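Local coordinates for protein glycosyl hydrolase BlGH5_18 (Bifidobacterium longum subsp. infantis, PDB 7LQX) that probably hydrolyses glycosidic bonds in N-glycans as a family 5 (subfamily 18) glycoside hydrolase of a gut bacterium, at residues A[126-130]-A[176-182]; A[135-139]-A[186-190]; A[165-169]-A[214-218]. All blocks are in the same frame, centred on the assembly; numbering follows the deposited sequence. Where two conformers were deposited one is given.

Contact 1. Residues A[126-130]-A[176-182]. With SO4 (sulfate ion), chain H.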
loop_
_atom_site.group_PDB
_atom_site.type_symbol
_atom_site.label_atom_id
_atom_site.label_comp_id
_atom_site.label_asym_id
_atom_site.label_seq_id
_atom_site.Cartn_x
_atom_site.Cartn_y
_atom_site.Cartn_z
ATOM N N GLY A 126 -10.669 -4.630 4.141
ATOM C CA GLY A 126 -11.324 -5.874 3.807
ATOM C C GLY A 126 -10.641 -7.039 4.482
ATOM O O GLY A 126 -9.596 -6.894 5.115
ATOM N N ASN A 127 -11.242 -8.197 4.315
ATOM C CA ASN A 127 -10.769 -9.424 4.945
ATOM C C ASN A 127 -10.455 -10.406 3.830
ATOM O O ASN A 127 -11.366 -10.901 3.161
ATOM C CB ASN A 127 -11.835 -9.947 5.898
ATOM C CG ASN A 127 -11.357 -11.123 6.700
ATOM O OD1 ASN A 127 -10.751 -12.048 6.163
ATOM N ND2 ASN A 127 -11.634 -11.103 7.998
HETATM N N MSE A 128 -9.167 -10.680 3.628
HETATM C CA MSE A 128 -8.745 -11.494 2.493
HETATM C C MSE A 128 -9.132 -12.950 2.641
HETATM O O MSE A 128 -9.099 -13.694 1.667
HETATM C CB MSE A 128 -7.224 -11.385 2.286
HETATM C CG MSE A 128 -6.382 -12.212 3.241
HETATM SE SE MSE A 128 -4.488 -12.040 2.944
HETATM C CE MSE A 128 -4.323 -12.944 1.230
ATOM N N PHE A 129 -9.488 -13.354 3.859
ATOM C CA PHE A 129 -9.889 -14.733 4.103
ATOM C C PHE A 129 -11.389 -14.941 3.993
ATOM O O PHE A 129 -11.814 -16.042 3.638
ATOM C CB PHE A 129 -9.435 -15.174 5.497
ATOM C CG PHE A 129 -7.982 -14.916 5.762
ATOM C CD1 PHE A 129 -7.009 -15.581 5.035
ATOM C CD2 PHE A 129 -7.581 -13.998 6.713
ATOM C CE1 PHE A 129 -5.672 -15.344 5.248
ATOM C CE2 PHE A 129 -6.227 -13.754 6.931
ATOM C CZ PHE A 129 -5.277 -14.428 6.200
ATOM N N GLU A 130 -12.196 -13.915 4.289
ATOM C CA GLU A 130 -13.631 -14.060 4.481
ATOM C C GLU A 130 -14.482 -13.380 3.421
ATOM O O GLU A 130 -15.604 -13.825 3.178
ATOM C CB GLU A 130 -14.050 -13.471 5.837
ATOM C CG GLU A 130 -13.368 -14.080 7.055
ATOM C CD GLU A 130 -14.162 -15.200 7.691
ATOM O OE1 GLU A 130 -15.348 -15.377 7.330
ATOM O OE2 GLU A 130 -13.600 -15.920 8.550
HETATM N N MSE A 176 -7.328 -9.369 10.110
HETATM C CA MSE A 176 -8.414 -9.917 9.316
HETATM C C MSE A 176 -8.898 -11.160 10.053
HETATM O O MSE A 176 -8.429 -12.276 9.808
HETATM C CB MSE A 176 -7.901 -10.236 7.926
HETATM C CG MSE A 176 -7.413 -8.990 7.191
HETATM SE SE MSE A 176 -6.513 -9.517 5.577
HETATM C CE MSE A 176 -6.120 -7.762 4.885
ATOM N N ALA A 177 -9.835 -10.953 10.973
ATOM C CA ALA A 177 -10.236 -12.014 11.882
ATOM C C ALA A 177 -10.925 -13.142 11.129
ATOM O O ALA A 177 -11.687 -12.916 10.185
ATOM C CB ALA A 177 -11.171 -11.459 12.957
ATOM N N THR A 178 -10.670 -14.370 11.566
ATOM C CA THR A 178 -11.210 -15.530 10.868
ATOM C C THR A 178 -11.255 -16.708 11.840
ATOM O O THR A 178 -11.221 -16.523 13.055
ATOM C CB THR A 178 -10.423 -15.766 9.567
ATOM O OG1 THR A 178 -11.025 -16.820 8.806
ATOM C CG2 THR A 178 -8.971 -16.101 9.846
ATOM N N SER A 179 -11.409 -17.911 11.293
ATOM C CA SER A 179 -11.579 -19.104 12.107
ATOM C C SER A 179 -10.961 -20.269 11.357
ATOM O O SER A 179 -10.799 -20.225 10.137
ATOM C CB SER A 179 -13.056 -19.409 12.368
ATOM O OG SER A 179 -13.720 -19.752 11.161
ATOM N N SER A 180 -10.630 -21.330 12.096
ATOM C CA SER A 180 -9.940 -22.454 11.468
ATOM C C SER A 180 -10.812 -23.158 10.433
ATOM O O SER A 180 -10.295 -23.622 9.412
ATOM C CB SER A 180 -9.399 -23.434 12.510
ATOM O OG SER A 180 -10.432 -24.027 13.269
ATOM N N ARG A 181 -12.129 -23.232 10.656
ATOM C CA ARG A 181 -12.997 -23.845 9.656
ATOM C C ARG A 181 -13.035 -23.017 8.381
ATOM O O ARG A 181 -13.019 -23.566 7.275
ATOM C CB ARG A 181 -14.405 -24.020 10.208
ATOM C CG ARG A 181 -14.656 -25.363 10.824
ATOM C CD ARG A 181 -16.114 -25.495 11.260
ATOM N NE ARG A 181 -16.994 -25.965 10.189
ATOM C CZ ARG A 181 -18.202 -26.488 10.398
ATOM N NH1 ARG A 181 -18.659 -26.583 11.633
ATOM N NH2 ARG A 181 -18.949 -26.908 9.385
ATOM N N ARG A 182 -13.045 -21.690 8.506
ATOM C CA ARG A 182 -13.021 -20.866 7.306
ATOM C C ARG A 182 -11.688 -20.999 6.577
ATOM O O ARG A 182 -11.649 -21.031 5.342
ATOM C CB ARG A 182 -13.289 -19.407 7.650
ATOM C CG ARG A 182 -13.139 -18.494 6.461
ATOM C CD ARG A 182 -13.977 -18.927 5.263
ATOM N NE ARG A 182 -13.585 -18.199 4.057
ATOM C CZ ARG A 182 -13.736 -18.659 2.820
ATOM N NH1 ARG A 182 -14.270 -19.854 2.607
ATOM N NH2 ARG A 182 -13.342 -17.924 1.794
HETATM S S SO4 H . -17.576 -26.255 5.984
HETATM O O1 SO4 H . -17.694 -24.832 6.294
HETATM O O2 SO4 H . -17.458 -26.449 4.539
HETATM O O3 SO4 H . -18.755 -26.967 6.467
HETATM O O4 SO4 H . -16.387 -26.788 6.641
HETATM O O HOH W 1 -14.842 -17.415 10.267
#

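Contact 2. Residues A[135-139]-A[186-190]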
loop_
_atom_site.group_PDB
_atom_site.type_symbol
_atom_site.label_atom_id
_atom_site.label_comp_id
_atom_site.label_asym_id
_atom_site.label_seq_id
_atom_site.Cartn_x
_atom_site.Cartn_y
_atom_site.Cartn_z
ATOM N N VAL A 135 -11.868 -13.060 -2.079
ATOM C CA VAL A 135 -11.495 -14.440 -2.372
ATOM C C VAL A 135 -11.599 -14.716 -3.866
ATOM O O VAL A 135 -10.731 -15.376 -4.450
ATOM C CB VAL A 135 -12.353 -15.413 -1.545
ATOM C CG1 VAL A 135 -12.097 -16.853 -1.975
ATOM C CG2 VAL A 135 -12.074 -15.225 -0.062
ATOM N N LYS A 136 -12.658 -14.221 -4.513
ATOM C CA LYS A 136 -12.760 -14.393 -5.956
ATOM C C LYS A 136 -11.585 -13.725 -6.660
ATOM O O LYS A 136 -11.022 -14.280 -7.611
ATOM C CB LYS A 136 -14.091 -13.841 -6.467
ATOM C CG LYS A 136 -14.245 -13.946 -7.975
ATOM N N ALA A 137 -11.201 -12.529 -6.204
ATOM C CA ALA A 137 -10.083 -11.824 -6.822
ATOM C C ALA A 137 -8.770 -12.563 -6.597
ATOM O O ALA A 137 -7.908 -12.609 -7.485
ATOM C CB ALA A 137 -9.994 -10.403 -6.264
ATOM N N GLU A 138 -8.595 -13.141 -5.410
ATOM C CA GLU A 138 -7.400 -13.929 -5.149
ATOM C C GLU A 138 -7.333 -15.120 -6.089
ATOM O O GLU A 138 -6.291 -15.399 -6.690
ATOM C CB GLU A 138 -7.411 -14.407 -3.701
ATOM C CG GLU A 138 -7.236 -13.302 -2.688
ATOM C CD GLU A 138 -7.790 -13.681 -1.334
ATOM O OE1 GLU A 138 -8.066 -12.769 -0.530
ATOM O OE2 GLU A 138 -7.956 -14.889 -1.074
ATOM N N LYS A 139 -8.451 -15.825 -6.243
ATOM C CA LYS A 139 -8.462 -16.977 -7.132
ATOM C C LYS A 139 -8.170 -16.563 -8.564
ATOM O O LYS A 139 -7.449 -17.260 -9.285
ATOM C CB LYS A 139 -9.806 -17.691 -7.042
ATOM C CG LYS A 139 -10.024 -18.426 -5.738
ATOM C CD LYS A 139 -11.375 -19.133 -5.714
ATOM C CE LYS A 139 -11.487 -20.139 -6.853
ATOM N NZ LYS A 139 -12.641 -21.071 -6.692
ATOM N N TRP A 186 -10.826 -21.827 2.743
ATOM C CA TRP A 186 -10.081 -20.830 1.983
ATOM C C TRP A 186 -8.834 -21.442 1.368
ATOM O O TRP A 186 -8.558 -21.259 0.177
ATOM C CB TRP A 186 -9.725 -19.672 2.922
ATOM C CG TRP A 186 -8.910 -18.590 2.280
ATOM C CD1 TRP A 186 -9.358 -17.605 1.452
ATOM C CD2 TRP A 186 -7.500 -18.403 2.404
ATOM N NE1 TRP A 186 -8.310 -16.815 1.056
ATOM C CE2 TRP A 186 -7.158 -17.280 1.630
ATOM C CE3 TRP A 186 -6.492 -19.067 3.108
ATOM C CZ2 TRP A 186 -5.846 -16.810 1.533
ATOM C CZ3 TRP A 186 -5.192 -18.602 3.010
ATOM C CH2 TRP A 186 -4.882 -17.484 2.228
ATOM N N LEU A 187 -8.071 -22.190 2.165
ATOM C CA LEU A 187 -6.894 -22.865 1.639
ATOM C C LEU A 187 -7.269 -23.818 0.513
ATOM O O LEU A 187 -6.661 -23.799 -0.560
ATOM C CB LEU A 187 -6.185 -23.629 2.755
ATOM C CG LEU A 187 -5.423 -22.808 3.787
ATOM C CD1 LEU A 187 -4.936 -23.688 4.931
ATOM C CD2 LEU A 187 -4.256 -22.094 3.124
ATOM N N ALA A 188 -8.270 -24.670 0.743
ATOM C CA ALA A 188 -8.625 -25.648 -0.278
ATOM C C ALA A 188 -9.050 -24.960 -1.566
ATOM O O ALA A 188 -8.690 -25.404 -2.665
ATOM C CB ALA A 188 -9.740 -26.561 0.231
ATOM N N ASP A 189 -9.817 -23.874 -1.449
ATOM C CA ASP A 189 -10.338 -23.172 -2.619
ATOM C C ASP A 189 -9.217 -22.601 -3.478
ATOM O O ASP A 189 -9.260 -22.698 -4.710
ATOM C CB ASP A 189 -11.282 -22.069 -2.133
ATOM C CG ASP A 189 -12.160 -21.498 -3.228
ATOM O OD1 ASP A 189 -12.337 -22.146 -4.279
ATOM O OD2 ASP A 189 -12.684 -20.381 -3.024
ATOM N N LEU A 190 -8.200 -22.009 -2.849
ATOM C CA LEU A 190 -7.106 -21.417 -3.615
ATOM C C LEU A 190 -6.139 -22.476 -4.135
ATOM O O LEU A 190 -5.641 -22.361 -5.262
ATOM C CB LEU A 190 -6.372 -20.376 -2.767
ATOM C CG LEU A 190 -6.942 -18.957 -2.803
ATOM C CD1 LEU A 190 -8.315 -18.865 -2.163
ATOM C CD2 LEU A 190 -5.974 -17.995 -2.128
HETATM O O HOH W 2 -11.154 -23.453 -6.524
#

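Contact 3. Residues A[165-169]-A[214-218]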
loop_
_atom_site.group_PDB
_atom_site.type_symbol
_atom_site.label_atom_id
_atom_site.label_comp_id
_atom_site.label_asym_id
_atom_site.label_seq_id
_atom_site.Cartn_x
_atom_site.Cartn_y
_atom_site.Cartn_z
ATOM N N ASN A 165 -0.729 -16.116 7.566
ATOM C CA ASN A 165 -1.405 -16.189 8.851
ATOM C C ASN A 165 -1.116 -14.977 9.725
ATOM O O ASN A 165 -1.867 -14.723 10.672
ATOM C CB ASN A 165 -1.020 -17.482 9.573
ATOM C CG ASN A 165 0.444 -17.521 9.966
ATOM O OD1 ASN A 165 1.326 -17.364 9.125
ATOM N ND2 ASN A 165 0.709 -17.746 11.248
ATOM N N GLN A 166 -0.047 -14.224 9.440
ATOM C CA GLN A 166 0.258 -13.054 10.260
ATOM C C GLN A 166 -0.802 -11.966 10.136
ATOM O O GLN A 166 -0.859 -11.079 10.993
ATOM C CB GLN A 166 1.650 -12.508 9.933
ATOM C CG GLN A 166 1.766 -11.797 8.588
ATOM C CD GLN A 166 1.715 -10.282 8.697
ATOM O OE1 GLN A 166 2.321 -9.690 9.587
ATOM N NE2 GLN A 166 0.986 -9.652 7.784
ATOM N N PHE A 167 -1.646 -12.025 9.107
ATOM C CA PHE A 167 -2.761 -11.091 8.991
ATOM C C PHE A 167 -3.975 -11.485 9.826
ATOM O O PHE A 167 -4.890 -10.672 9.984
ATOM C CB PHE A 167 -3.227 -10.993 7.539
ATOM C CG PHE A 167 -2.298 -10.233 6.644
ATOM C CD1 PHE A 167 -2.209 -8.846 6.711
ATOM C CD2 PHE A 167 -1.513 -10.904 5.717
ATOM C CE1 PHE A 167 -1.346 -8.154 5.879
ATOM C CE2 PHE A 167 -0.662 -10.212 4.882
ATOM C CZ PHE A 167 -0.577 -8.836 4.968
ATOM N N SER A 168 -4.021 -12.705 10.350
ATOM C CA SER A 168 -5.265 -13.300 10.806
ATOM C C SER A 168 -5.508 -13.217 12.304
ATOM O O SER A 168 -6.535 -13.734 12.768
ATOM C CB SER A 168 -5.298 -14.790 10.424
ATOM O OG SER A 168 -4.426 -15.562 11.251
ATOM N N ASP A 169 -4.603 -12.629 13.078
ATOM C CA ASP A 169 -4.664 -12.785 14.528
ATOM C C ASP A 169 -3.867 -11.673 15.192
ATOM O O ASP A 169 -3.091 -10.962 14.544
ATOM C CB ASP A 169 -4.115 -14.167 14.908
ATOM C CG ASP A 169 -4.629 -14.694 16.248
ATOM O OD1 ASP A 169 -5.363 -13.992 16.979
ATOM O OD2 ASP A 169 -4.289 -15.856 16.556
ATOM N N HIS A 214 -5.315 -21.240 19.806
ATOM C CA HIS A 214 -6.474 -20.516 19.295
ATOM C C HIS A 214 -6.182 -19.724 18.026
ATOM O O HIS A 214 -6.989 -18.886 17.632
ATOM C CB HIS A 214 -7.091 -19.618 20.376
ATOM C CG HIS A 214 -7.332 -20.329 21.672
ATOM N ND1 HIS A 214 -8.276 -21.324 21.809
ATOM C CD2 HIS A 214 -6.736 -20.206 22.881
ATOM C CE1 HIS A 214 -8.260 -21.774 23.051
ATOM N NE2 HIS A 214 -7.335 -21.113 23.722
ATOM N N HIS A 215 -5.086 -19.970 17.380
ATOM C CA HIS A 215 -4.742 -19.332 16.117
ATOM C C HIS A 215 -5.489 -20.040 14.982
ATOM O O HIS A 215 -5.577 -21.266 14.966
ATOM C CB HIS A 215 -3.236 -19.450 15.930
ATOM C CG HIS A 215 -2.682 -18.671 14.786
ATOM N ND1 HIS A 215 -2.764 -17.298 14.702
ATOM C CD2 HIS A 215 -1.981 -19.074 13.701
ATOM C CE1 HIS A 215 -2.149 -16.893 13.607
ATOM N NE2 HIS A 215 -1.679 -17.950 12.975
ATOM N N PRO A 216 -6.085 -19.299 14.042
ATOM C CA PRO A 216 -6.966 -19.954 13.056
ATOM C C PRO A 216 -6.245 -20.789 12.019
ATOM O O PRO A 216 -6.896 -21.622 11.376
ATOM C CB PRO A 216 -7.731 -18.789 12.411
ATOM C CG PRO A 216 -6.868 -17.617 12.620
ATOM C CD PRO A 216 -6.126 -17.831 13.920
ATOM N N PHE A 217 -4.944 -20.603 11.824
ATOM C CA PHE A 217 -4.143 -21.523 11.025
ATOM C C PHE A 217 -3.583 -22.575 11.972
ATOM O O PHE A 217 -3.095 -22.232 13.050
ATOM C CB PHE A 217 -3.023 -20.753 10.337
ATOM C CG PHE A 217 -3.489 -19.925 9.179
ATOM C CD1 PHE A 217 -4.115 -18.700 9.370
ATOM C CD2 PHE A 217 -3.298 -20.377 7.890
ATOM C CE1 PHE A 217 -4.535 -17.963 8.291
ATOM C CE2 PHE A 217 -3.707 -19.639 6.815
ATOM C CZ PHE A 217 -4.333 -18.440 7.014
ATOM N N THR A 218 -3.675 -23.842 11.591
ATOM C CA THR A 218 -3.463 -24.942 12.520
ATOM C C THR A 218 -2.417 -25.933 12.043
ATOM O O THR A 218 -2.148 -26.051 10.845
ATOM C CB THR A 218 -4.773 -25.729 12.704
ATOM O OG1 THR A 218 -5.065 -26.367 11.455
ATOM C CG2 THR A 218 -5.929 -24.823 13.117
HETATM O O HOH W 3 -7.371 -16.062 18.044
#

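Contact 1. Residues A[126-130]-A[176-182]
The irregular segment 126-130 runs beside 176-182, with the CA atoms of Asn127 and Met176 5.0 Å apart, and meets the loop that leads into helix 180-191. Arg182 grips one backbone oxygen side-on. Its NE lies 2.8 Å from Phe129 O, and NH2 of the same guanidinium bonds that oxygen too. The two nitrogens reach it from opposite faces of its carbonyl plane. The Arg182 chain leaves with CG anti to the backbone N (chi1 174°) and bends at chi2, which turns the guanidinium edge to this carbonyl. Asn127 works with both ends of its amide. ND2 donates to Ala177 O at 2.8 Å, while OD1 accepts from Phe129 N in an Asx turn. Thr178 OG1 donates to Glu130 OE2 at 2.7 Å, on the anti side of the carboxylate and somewhat out of its plane. A water joins the same OE2 to Ser179 OG, and Ser179 is the N-cap of the helix. Met128 and Met176 are selenomethionines. Met176 SE sits 3.6 Å from Met128 CG and makes an oblique Met-aromatic contact with the Phe129 ring. Met128 CG lies over the centre of one face of that ring. The contact joins the loop before helix 132-149 to the start of helix 180-191. Phe129 packs edge-to-face with Trp186 further along helix 180-191, and Arg182 touches Val135 of helix 132-149.

Contact 2. Residues A[135-139]-A[186-190]
Lys139 and Asp189 form the salt bridge between helices 132-149 and 180-191, with Lys139 NZ 2.7 Å from Asp189 OD1. The ammonium comes in on the syn side of the carboxylate, 28° out of its plane. The lysine chain bends at chi3 (59°), and its CD passes 3.2 Å from Asp189 OD2, so aliphatic carbon as well as charge lies against the carboxylate. A water adds a second link: it accepts from Lys139 NZ and donates to Asp189 O at 2.7 Å. With an alanine in place of Lys139, the Asp189 carboxylate would probably lose its cationic mate and the water its donor, and a gap would open beside Leu190.

A neutral donor meets a carboxylate in the other polar link. Trp186 NE1 donates to Glu138 OE2 at 2.9 Å, close to the indole plane, and uses the syn lone pair. The carboxylate stands nearly at right angles to the indole. Glu138 reaches it through a chain extended beyond CG. Both residues are buried, so this bond satisfies the indole N-H inside the protein.

Apolar contacts fill in around these bonds. Val135 CG2 meets the edge of the indole, 3.9 Å from Trp186 CD1. Its other methyl, CG1, turns to Asp189 OD2. Leu190 CD2 lies over one face of the Trp186 ring, toward its rim, while Leu190 CD1 touches Lys139 CG at 4.0 Å.

The short helix segments run in roughly the same direction, their axes 10.7 Å apart and crossing at -36°. Met128, from the loop before helix 132-149, lies against Glu138. Strand 155-159 lies between the two helices in sequence, and strand 100-104 of the same parallel sheet comes before them, as in a beta/alpha barrel.

Contact 3. Residues A[165-169]-A[214-218]
His215 is held at both ring nitrogens. Its ND1 donates to Asp169 OD2 at 2.8 Å, nearly straight (169°), on the anti lone pair and with ring and carboxylate almost coplanar. At the other nitrogen, NE2 accepts from Asn165 ND2 at 3.0 Å. That bond is also straight, but the amide and ring planes are 81° apart. NE2 lies in the plane of the amide, whereas ND2 is tilted 24° out of the imidazole plane. The two bonds together fix the rotation of the ring. Asn165 ND2 has a second acceptor in Asn206 OD1, which helps to position the amide. A water lies between Asp169 OD1 and His214 O and may bridge them.

Ser168 OG donates to Asn165 O at 2.8 Å, within its own segment. The same hydroxyl oxygen lies 3.5 Å from Pro216 CG and near the edge of the Phe217 ring. Asn165 CB makes a CH-pi contact over one face of that ring, 3.3 Å from Phe217 CD1. Beyond, Phe217 packs on Ile183 and Trp186 of helix 180-191. Arg380 binds the backbone oxygens of His215 and Phe217, and Gln166 reaches Trp123 of the second subunit.

The fold is the eight-stranded beta/alpha barrel of family 5 glycoside hydrolases. Here a His-carboxylate hydrogen bond ties the loop following strand 155-159 to the loop before helix 219-224.

Overall arrangement
Contacts 2 and 3 are largely buried, while contact 1 is only partly so and reaches solvent at Glu130 and Ala177. Contacts 1 and 2 share helix 180-191: contact 1 holds its start and contact 2 its later turns. Their centres lie 11 Å apart. Contact 3 joins loops instead, and its centre is 9 Å from that of contact 1. The chemistry differs accordingly. Contact 1 relies largely on side chains bonding backbone oxygens, with a hydroxyl-carboxylate bond at the exposed rim. Contact 2 rests on helix packing with a salt bridge at its rim, and contact 3 on a histidine held between amide and carboxylate. Trp186 of contact 2 touches an aromatic ring of each of the other two.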